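Local coordinates for hypothetical protein (Leishmania major, PDB 3LJN) that is of unknown function but, as an ankyrin repeat protein, probably acts as a scaffold that binds other proteins, at residues I156-T167 / L191-L202; I219-M228 / S251-L259. All blocks are in the same frame, centred on the assembly; numbering follows the deposited sequence.

Interaction 1. Residues I156-T167 / L191-L202; sequences IKILVQLGASPT and LMMDTVPSKSSL
Val-160 meets the end of the neighbouring helix at Val-196, and its side chain is the one to follow. CB points at the other segment and lies 4.3 Å from CG2 of Thr-195. From there the two methyls part. CG1, anti to the backbone N with chi1 at 180°, is carried over the point where the chain leaves helical geometry: it sits 3.7 Å from CA of Val-196 and also touches the carbonyl O of Met-192. CG2 goes the other way, to CG of Met-192, a selenomethionine. The carbonyl O of Val-160 meets CD of Pro-197 at 3.7 Å, a van der Waals contact.

One turn back, CG2 of Ile-156 rests 3.9 Å from both CD2 of Leu-191 and CG of Met-192. On the flank, the Thr-195 side chain crosses those of Lys-157 and Gln-161 at about a right angle; its CG2 touches the CG of each and lies 3.6 Å from the carbonyl O of Lys-157. Beyond the helix, Pro-166 lays CB, CG and CD against CD2 of Leu-202, while CG2 of Thr-167 packs on CB of the same leucine. Ser-165 OG accepts from the backbone N of Thr-167 (3.2 Å), an ST turn.

Segments 156-162 and 191-195 of the two helices run at 38° to each other, their axes 9.5 Å apart at closest approach, side-by-side packing consistent with the ankyrin-repeat family. Behind them, Ile-156 and Leu-159 pack on helix 141-147, Met-192 on helix 176-182, and Leu-162 on helices 97-110 and 114-118.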
# COMPACT_ATOMS: atom_id res chain seq x y z
N ILE A 156 2.84 -11.67 1.93
CA ILE A 156 3.21 -10.29 2.20
C ILE A 156 4.72 -10.19 2.40
O ILE A 156 5.37 -9.34 1.80
CB ILE A 156 2.47 -9.73 3.46
CG1 ILE A 156 0.99 -9.50 3.15
CG2 ILE A 156 3.10 -8.43 3.93
CD1 ILE A 156 0.14 -9.23 4.36
N LYS A 157 5.29 -11.09 3.21
CA LYS A 157 6.72 -11.10 3.47
C LYS A 157 7.51 -11.24 2.17
O LYS A 157 8.37 -10.41 1.87
CB LYS A 157 7.09 -12.23 4.44
CG LYS A 157 8.58 -12.24 4.82
CD LYS A 157 8.86 -12.80 6.23
CE LYS A 157 8.67 -14.32 6.33
NZ LYS A 157 9.55 -15.08 5.39
N ILE A 158 7.21 -12.27 1.40
CA ILE A 158 7.90 -12.53 0.15
C ILE A 158 7.72 -11.39 -0.86
O ILE A 158 8.68 -11.00 -1.53
CB ILE A 158 7.45 -13.86 -0.49
CG1 ILE A 158 8.32 -15.02 0.02
CG2 ILE A 158 7.57 -13.79 -2.01
CD1 ILE A 158 8.25 -15.24 1.52
N LEU A 159 6.52 -10.84 -0.97
CA LEU A 159 6.30 -9.78 -1.95
C LEU A 159 7.19 -8.60 -1.62
O LEU A 159 7.74 -7.99 -2.52
CB LEU A 159 4.84 -9.33 -2.01
CG LEU A 159 3.87 -10.18 -2.82
CD1 LEU A 159 2.46 -9.64 -2.68
CD2 LEU A 159 4.25 -10.25 -4.28
N VAL A 160 7.33 -8.29 -0.33
CA VAL A 160 8.03 -7.08 0.09
C VAL A 160 9.55 -7.23 -0.04
O VAL A 160 10.23 -6.26 -0.38
CB VAL A 160 7.61 -6.64 1.52
CG1 VAL A 160 8.34 -5.39 1.94
CG2 VAL A 160 6.13 -6.39 1.57
N GLN A 161 10.06 -8.43 0.21
CA GLN A 161 11.48 -8.78 -0.07
C GLN A 161 11.81 -8.71 -1.55
O GLN A 161 12.92 -8.32 -1.91
CB GLN A 161 11.81 -10.19 0.42
CG GLN A 161 12.14 -10.27 1.90
CD GLN A 161 12.00 -11.66 2.49
OE1 GLN A 161 11.32 -12.52 1.93
NE2 GLN A 161 12.63 -11.89 3.63
N LEU A 162 10.86 -9.07 -2.40
CA LEU A 162 11.06 -9.11 -3.85
C LEU A 162 11.14 -7.71 -4.47
O LEU A 162 11.72 -7.54 -5.54
CB LEU A 162 9.96 -9.93 -4.53
CG LEU A 162 10.05 -11.46 -4.37
CD1 LEU A 162 8.84 -12.16 -4.98
CD2 LEU A 162 11.34 -12.01 -4.97
N GLY A 163 10.56 -6.73 -3.80
CA GLY A 163 10.50 -5.37 -4.34
C GLY A 163 9.12 -4.77 -4.49
O GLY A 163 8.99 -3.69 -5.07
N ALA A 164 8.08 -5.45 -3.98
CA ALA A 164 6.73 -4.90 -3.91
C ALA A 164 6.70 -3.78 -2.89
O ALA A 164 7.11 -3.98 -1.76
CB ALA A 164 5.73 -5.98 -3.53
N SER A 165 6.21 -2.61 -3.29
CA SER A 165 6.34 -1.40 -2.47
C SER A 165 5.19 -1.21 -1.47
O SER A 165 4.03 -1.17 -1.86
CB SER A 165 6.43 -0.17 -3.37
OG SER A 165 6.49 1.01 -2.59
N PRO A 166 5.50 -1.08 -0.18
CA PRO A 166 4.41 -0.84 0.76
C PRO A 166 3.71 0.50 0.59
O PRO A 166 2.77 0.79 1.33
CB PRO A 166 5.10 -0.91 2.13
CG PRO A 166 6.23 -1.82 1.91
CD PRO A 166 6.73 -1.51 0.51
N THR A 167 4.17 1.32 -0.36
CA THR A 167 3.52 2.59 -0.67
C THR A 167 3.06 2.64 -2.12
O THR A 167 2.93 3.73 -2.69
CB THR A 167 4.47 3.76 -0.44
OG1 THR A 167 5.57 3.67 -1.35
CG2 THR A 167 4.99 3.76 0.98
N LEU A 191 4.86 -6.24 9.78
CA LEU A 191 5.57 -7.08 8.84
C LEU A 191 6.05 -6.27 7.63
O LEU A 191 7.21 -6.37 7.25
CB LEU A 191 4.67 -8.23 8.37
CG LEU A 191 5.36 -9.30 7.52
CD1 LEU A 191 6.51 -9.90 8.27
CD2 LEU A 191 4.37 -10.37 7.12
N MSE A 192 5.19 -5.44 7.06
CA MSE A 192 5.58 -4.61 5.91
C MSE A 192 6.73 -3.67 6.25
O MSE A 192 7.69 -3.58 5.50
CB MSE A 192 4.40 -3.81 5.36
CG MSE A 192 3.51 -4.62 4.42
SE MSE A 192 1.97 -3.66 3.65
CE MSE A 192 1.26 -2.83 5.27
N MSE A 193 6.63 -2.98 7.37
CA MSE A 193 7.65 -2.01 7.77
C MSE A 193 8.92 -2.64 8.29
O MSE A 193 9.97 -2.01 8.26
CB MSE A 193 7.10 -1.09 8.85
CG MSE A 193 6.36 0.11 8.32
SE MSE A 193 5.26 0.83 9.80
CE MSE A 193 5.36 2.76 9.42
N ASP A 194 8.84 -3.87 8.81
CA ASP A 194 10.03 -4.55 9.34
C ASP A 194 10.71 -5.43 8.28
O ASP A 194 11.92 -5.58 8.28
CB ASP A 194 9.66 -5.33 10.60
CG ASP A 194 8.95 -4.45 11.67
OD1 ASP A 194 8.70 -3.25 11.39
OD2 ASP A 194 8.62 -4.96 12.77
N THR A 195 9.93 -5.97 7.35
CA THR A 195 10.44 -6.76 6.23
C THR A 195 11.06 -5.90 5.14
O THR A 195 11.95 -6.35 4.44
CB THR A 195 9.31 -7.58 5.56
OG1 THR A 195 8.58 -8.29 6.57
CG2 THR A 195 9.87 -8.58 4.56
N VAL A 196 10.57 -4.67 5.00
CA VAL A 196 10.98 -3.76 3.91
C VAL A 196 12.50 -3.57 3.91
O VAL A 196 13.07 -3.09 4.89
CB VAL A 196 10.26 -2.37 4.01
CG1 VAL A 196 10.67 -1.62 5.25
CG2 VAL A 196 10.51 -1.53 2.78
N PRO A 197 13.17 -3.94 2.80
CA PRO A 197 14.63 -3.92 2.80
C PRO A 197 15.20 -2.53 3.07
O PRO A 197 16.00 -2.37 3.98
CB PRO A 197 15.00 -4.41 1.39
CG PRO A 197 13.81 -4.12 0.55
CD PRO A 197 12.61 -4.17 1.46
N SER A 198 14.76 -1.53 2.31
CA SER A 198 15.31 -0.20 2.44
C SER A 198 14.83 0.46 3.71
O SER A 198 15.55 0.49 4.69
CB SER A 198 14.95 0.66 1.22
N LYS A 199 13.59 0.96 3.69
CA LYS A 199 13.09 1.89 4.71
C LYS A 199 13.33 3.32 4.26
O LYS A 199 12.91 4.27 4.90
CB LYS A 199 13.75 1.67 6.07
N SER A 200 14.05 3.46 3.15
CA SER A 200 14.14 4.70 2.40
C SER A 200 13.61 4.46 0.98
O SER A 200 13.82 5.27 0.09
CB SER A 200 15.61 5.16 2.41
OG SER A 200 15.87 6.18 1.46
N SER A 201 12.93 3.33 0.81
CA SER A 201 12.22 2.99 -0.43
C SER A 201 10.72 3.30 -0.32
O SER A 201 9.96 3.05 -1.25
CB SER A 201 12.40 1.50 -0.72
OG SER A 201 12.18 0.73 0.46
N LEU A 202 10.29 3.83 0.82
CA LEU A 202 8.90 4.15 1.04
C LEU A 202 8.69 5.56 0.58
O LEU A 202 9.54 6.41 0.81
CB LEU A 202 8.56 4.05 2.53
CG LEU A 202 8.88 2.74 3.23
CD1 LEU A 202 8.89 2.92 4.74
CD2 LEU A 202 7.90 1.66 2.82

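Interaction 2. Residues I219-M228 / S251-L259; sequences ILINWEDVAM and SVRAAMVLL
Glu-224 and Met-256 lie alongside one another, their chains running in opposite directions. The glutamate is extended, CG anti to the backbone N (chi1 -166°), and this reach brings its CB and CG over the selenium of Met-256, a selenomethionine, with CG to SE at 3.8 Å. The carboxylate comes to the backbone at the start of helix 257-266, but its OE2, 3.4 Å from the N of Val-257, is badly angled for a hydrogen bond. The positive end of the helix dipole could still favour the charge there.

Leu-259 is a knob in a hole formed by Ile-219, Glu-224, Ala-227 and Met-228. Its CD1 reaches CB of Ala-227 at 3.8 Å; its CD2 is turned to Ile-219, though the exact place of that methyl is doubtful. Selenomethionine Met-228 folds back, bent at chi2 and chi3, to set its SE 3.9 Å from CA of Leu-259. On the other branch of Ile-219, CG2 packs against CB of Ala-254.

Farther out, the contacting residues flank two turns: Asn-222, with positive phi, closes one helix in a Schellman motif, and Met-256 holds the N-cap position of another. Ser-251 OG bonds Thr-260 OG1, linking helices 247-253 and 257-266; the bond from Thr-260 OG1 to Met-256 O is local to the start of the second.

The contact joins two neighbouring helical hairpins, 216-231 and 247-266, stacked side by side in a way consistent with an ankyrin-type array. Val-226 and Trp-223 face helices 176-182 and 186-195, whereas Val-257 touches helix 300-317, the last in the modelled chain.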
# COMPACT_ATOMS: atom_id res chain seq x y z
N ILE A 219 -2.88 8.81 13.48
CA ILE A 219 -3.46 9.71 14.48
C ILE A 219 -4.98 9.53 14.52
O ILE A 219 -5.54 9.28 15.58
CB ILE A 219 -3.14 11.20 14.25
CG1 ILE A 219 -1.63 11.46 14.28
CG2 ILE A 219 -3.80 12.05 15.33
CD1 ILE A 219 -1.24 12.92 14.16
N LEU A 220 -5.63 9.64 13.36
CA LEU A 220 -7.09 9.42 13.24
C LEU A 220 -7.51 8.04 13.70
O LEU A 220 -8.62 7.86 14.19
CB LEU A 220 -7.56 9.61 11.80
CG LEU A 220 -7.39 11.01 11.21
CD1 LEU A 220 -7.78 11.00 9.73
CD2 LEU A 220 -8.20 12.02 11.99
N ILE A 221 -6.63 7.07 13.49
CA ILE A 221 -6.85 5.67 13.83
C ILE A 221 -6.54 5.38 15.29
O ILE A 221 -6.94 4.34 15.81
CB ILE A 221 -5.94 4.79 12.97
CG1 ILE A 221 -6.38 4.87 11.52
CG2 ILE A 221 -5.94 3.35 13.42
CD1 ILE A 221 -5.62 3.94 10.65
N ASN A 222 -5.84 6.30 15.93
CA ASN A 222 -5.36 6.15 17.30
C ASN A 222 -4.27 5.08 17.45
O ASN A 222 -4.24 4.31 18.42
CB ASN A 222 -6.51 5.90 18.29
CG ASN A 222 -6.10 6.16 19.74
OD1 ASN A 222 -5.06 6.76 20.01
ND2 ASN A 222 -6.92 5.68 20.66
N TRP A 223 -3.35 5.07 16.49
CA TRP A 223 -2.17 4.24 16.53
C TRP A 223 -0.97 5.15 16.82
O TRP A 223 -0.21 5.50 15.92
CB TRP A 223 -2.02 3.50 15.20
CG TRP A 223 -2.86 2.24 15.14
CD1 TRP A 223 -3.81 1.83 16.04
CD2 TRP A 223 -2.80 1.22 14.13
NE1 TRP A 223 -4.34 0.63 15.65
CE2 TRP A 223 -3.75 0.23 14.48
CE3 TRP A 223 -2.03 1.03 12.97
CZ2 TRP A 223 -3.95 -0.92 13.71
CZ3 TRP A 223 -2.24 -0.11 12.20
CH2 TRP A 223 -3.19 -1.08 12.58
N GLU A 224 -0.81 5.53 18.09
CA GLU A 224 0.20 6.52 18.49
C GLU A 224 1.62 6.05 18.24
O GLU A 224 2.44 6.81 17.76
CB GLU A 224 0.05 6.93 19.96
CG GLU A 224 0.84 8.21 20.33
CD GLU A 224 0.68 8.65 21.79
OE1 GLU A 224 0.17 7.86 22.63
OE2 GLU A 224 1.08 9.79 22.12
N ASP A 225 1.91 4.79 18.56
CA ASP A 225 3.28 4.24 18.47
C ASP A 225 3.75 4.00 17.03
O ASP A 225 4.95 4.10 16.73
CB ASP A 225 3.39 2.94 19.28
CG ASP A 225 2.19 2.02 19.08
OD1 ASP A 225 1.43 2.20 18.09
OD2 ASP A 225 2.00 1.12 19.93
N VAL A 226 2.82 3.65 16.15
CA VAL A 226 3.12 3.51 14.73
C VAL A 226 3.35 4.88 14.14
O VAL A 226 4.14 5.03 13.22
CB VAL A 226 1.98 2.81 13.97
CG1 VAL A 226 2.17 2.94 12.50
CG2 VAL A 226 1.91 1.34 14.36
N ALA A 227 2.65 5.88 14.67
CA ALA A 227 2.82 7.28 14.27
C ALA A 227 4.24 7.80 14.52
O ALA A 227 4.74 8.63 13.77
CB ALA A 227 1.82 8.14 15.00
N MSE A 228 4.88 7.29 15.58
CA MSE A 228 6.21 7.71 15.98
C MSE A 228 7.25 7.13 15.05
O MSE A 228 8.27 7.76 14.78
CB MSE A 228 6.50 7.23 17.39
CG MSE A 228 5.58 7.81 18.44
SE MSE A 228 6.27 9.46 19.23
CE MSE A 228 7.54 8.75 20.57
N SER A 251 -2.48 15.80 16.26
CA SER A 251 -1.84 15.22 17.43
C SER A 251 -2.39 15.83 18.70
O SER A 251 -2.67 15.14 19.66
CB SER A 251 -0.36 15.46 17.39
OG SER A 251 0.25 14.82 18.48
N VAL A 252 -2.50 17.15 18.69
CA VAL A 252 -3.13 17.88 19.78
C VAL A 252 -4.54 17.34 19.99
O VAL A 252 -4.85 16.87 21.09
CB VAL A 252 -3.18 19.41 19.47
CG1 VAL A 252 -4.07 20.12 20.46
CG2 VAL A 252 -1.78 20.00 19.52
N ARG A 253 -5.34 17.35 18.92
CA ARG A 253 -6.73 16.89 18.94
C ARG A 253 -6.91 15.43 19.33
O ARG A 253 -7.95 15.06 19.87
CB ARG A 253 -7.36 17.07 17.57
CG ARG A 253 -7.68 18.50 17.22
CD ARG A 253 -8.99 18.56 16.50
NE ARG A 253 -8.88 18.26 15.08
CZ ARG A 253 -9.81 17.62 14.36
NH1 ARG A 253 -10.93 17.15 14.91
NH2 ARG A 253 -9.60 17.45 13.05
N ALA A 254 -5.92 14.59 19.05
CA ALA A 254 -5.98 13.19 19.45
C ALA A 254 -5.53 12.97 20.89
O ALA A 254 -5.48 11.83 21.34
CB ALA A 254 -5.12 12.35 18.51
N ALA A 255 -5.23 14.06 21.61
CA ALA A 255 -4.50 14.01 22.88
C ALA A 255 -3.08 13.55 22.53
O ALA A 255 -2.38 14.27 21.83
CB ALA A 255 -5.17 13.09 23.88
N MSE A 256 -2.65 12.37 22.94
CA MSE A 256 -1.40 11.83 22.39
C MSE A 256 -0.25 12.76 22.73
O MSE A 256 0.12 13.61 21.93
CB MSE A 256 -1.47 11.61 20.85
CG MSE A 256 -2.43 10.48 20.37
SE MSE A 256 -2.08 9.80 18.50
CE MSE A 256 -1.04 11.33 17.83
N VAL A 257 0.31 12.56 23.92
CA VAL A 257 1.22 13.52 24.54
C VAL A 257 2.63 13.41 23.98
O VAL A 257 3.21 14.42 23.56
CB VAL A 257 1.26 13.35 26.07
CG1 VAL A 257 2.04 14.48 26.69
CG2 VAL A 257 -0.14 13.33 26.65
N LEU A 258 3.18 12.20 23.97
CA LEU A 258 4.54 11.96 23.44
C LEU A 258 4.74 12.40 21.98
O LEU A 258 5.72 13.07 21.68
CB LEU A 258 4.96 10.50 23.61
CG LEU A 258 5.10 9.93 25.04
CD1 LEU A 258 6.20 8.83 25.13
CD2 LEU A 258 5.35 11.03 26.11
N LEU A 259 3.82 12.04 21.09
CA LEU A 259 3.86 12.51 19.71
C LEU A 259 3.86 14.03 19.64
O LEU A 259 4.63 14.63 18.88
CB LEU A 259 2.69 11.97 18.90
CG LEU A 259 2.82 12.25 17.39
CD1 LEU A 259 3.60 11.12 16.66
CD2 LEU A 259 1.47 12.47 16.72

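Both interactions join neighbouring helices of one elongated stack, with interaction 1 closing before interaction 2 opens; their centres are about 24 Å apart. Interaction 1, nearer the middle of the chain, is partly buried and pairs C-terminal helix ends and the loops beyond them. Interaction 2 has its centre about 21 Å from the chain centre, yet is the more buried, and it joins the turns between helices and the first turns that follow. Both rest on branched aliphatics and selenomethionine; interaction 1 adds Pro-166 and Pro-197, interaction 2 the Glu-224 carboxylate. Helix 186-195 connects them: Asp-194 forms a salt bridge with Arg-229, and Arg-186 with Asp-225.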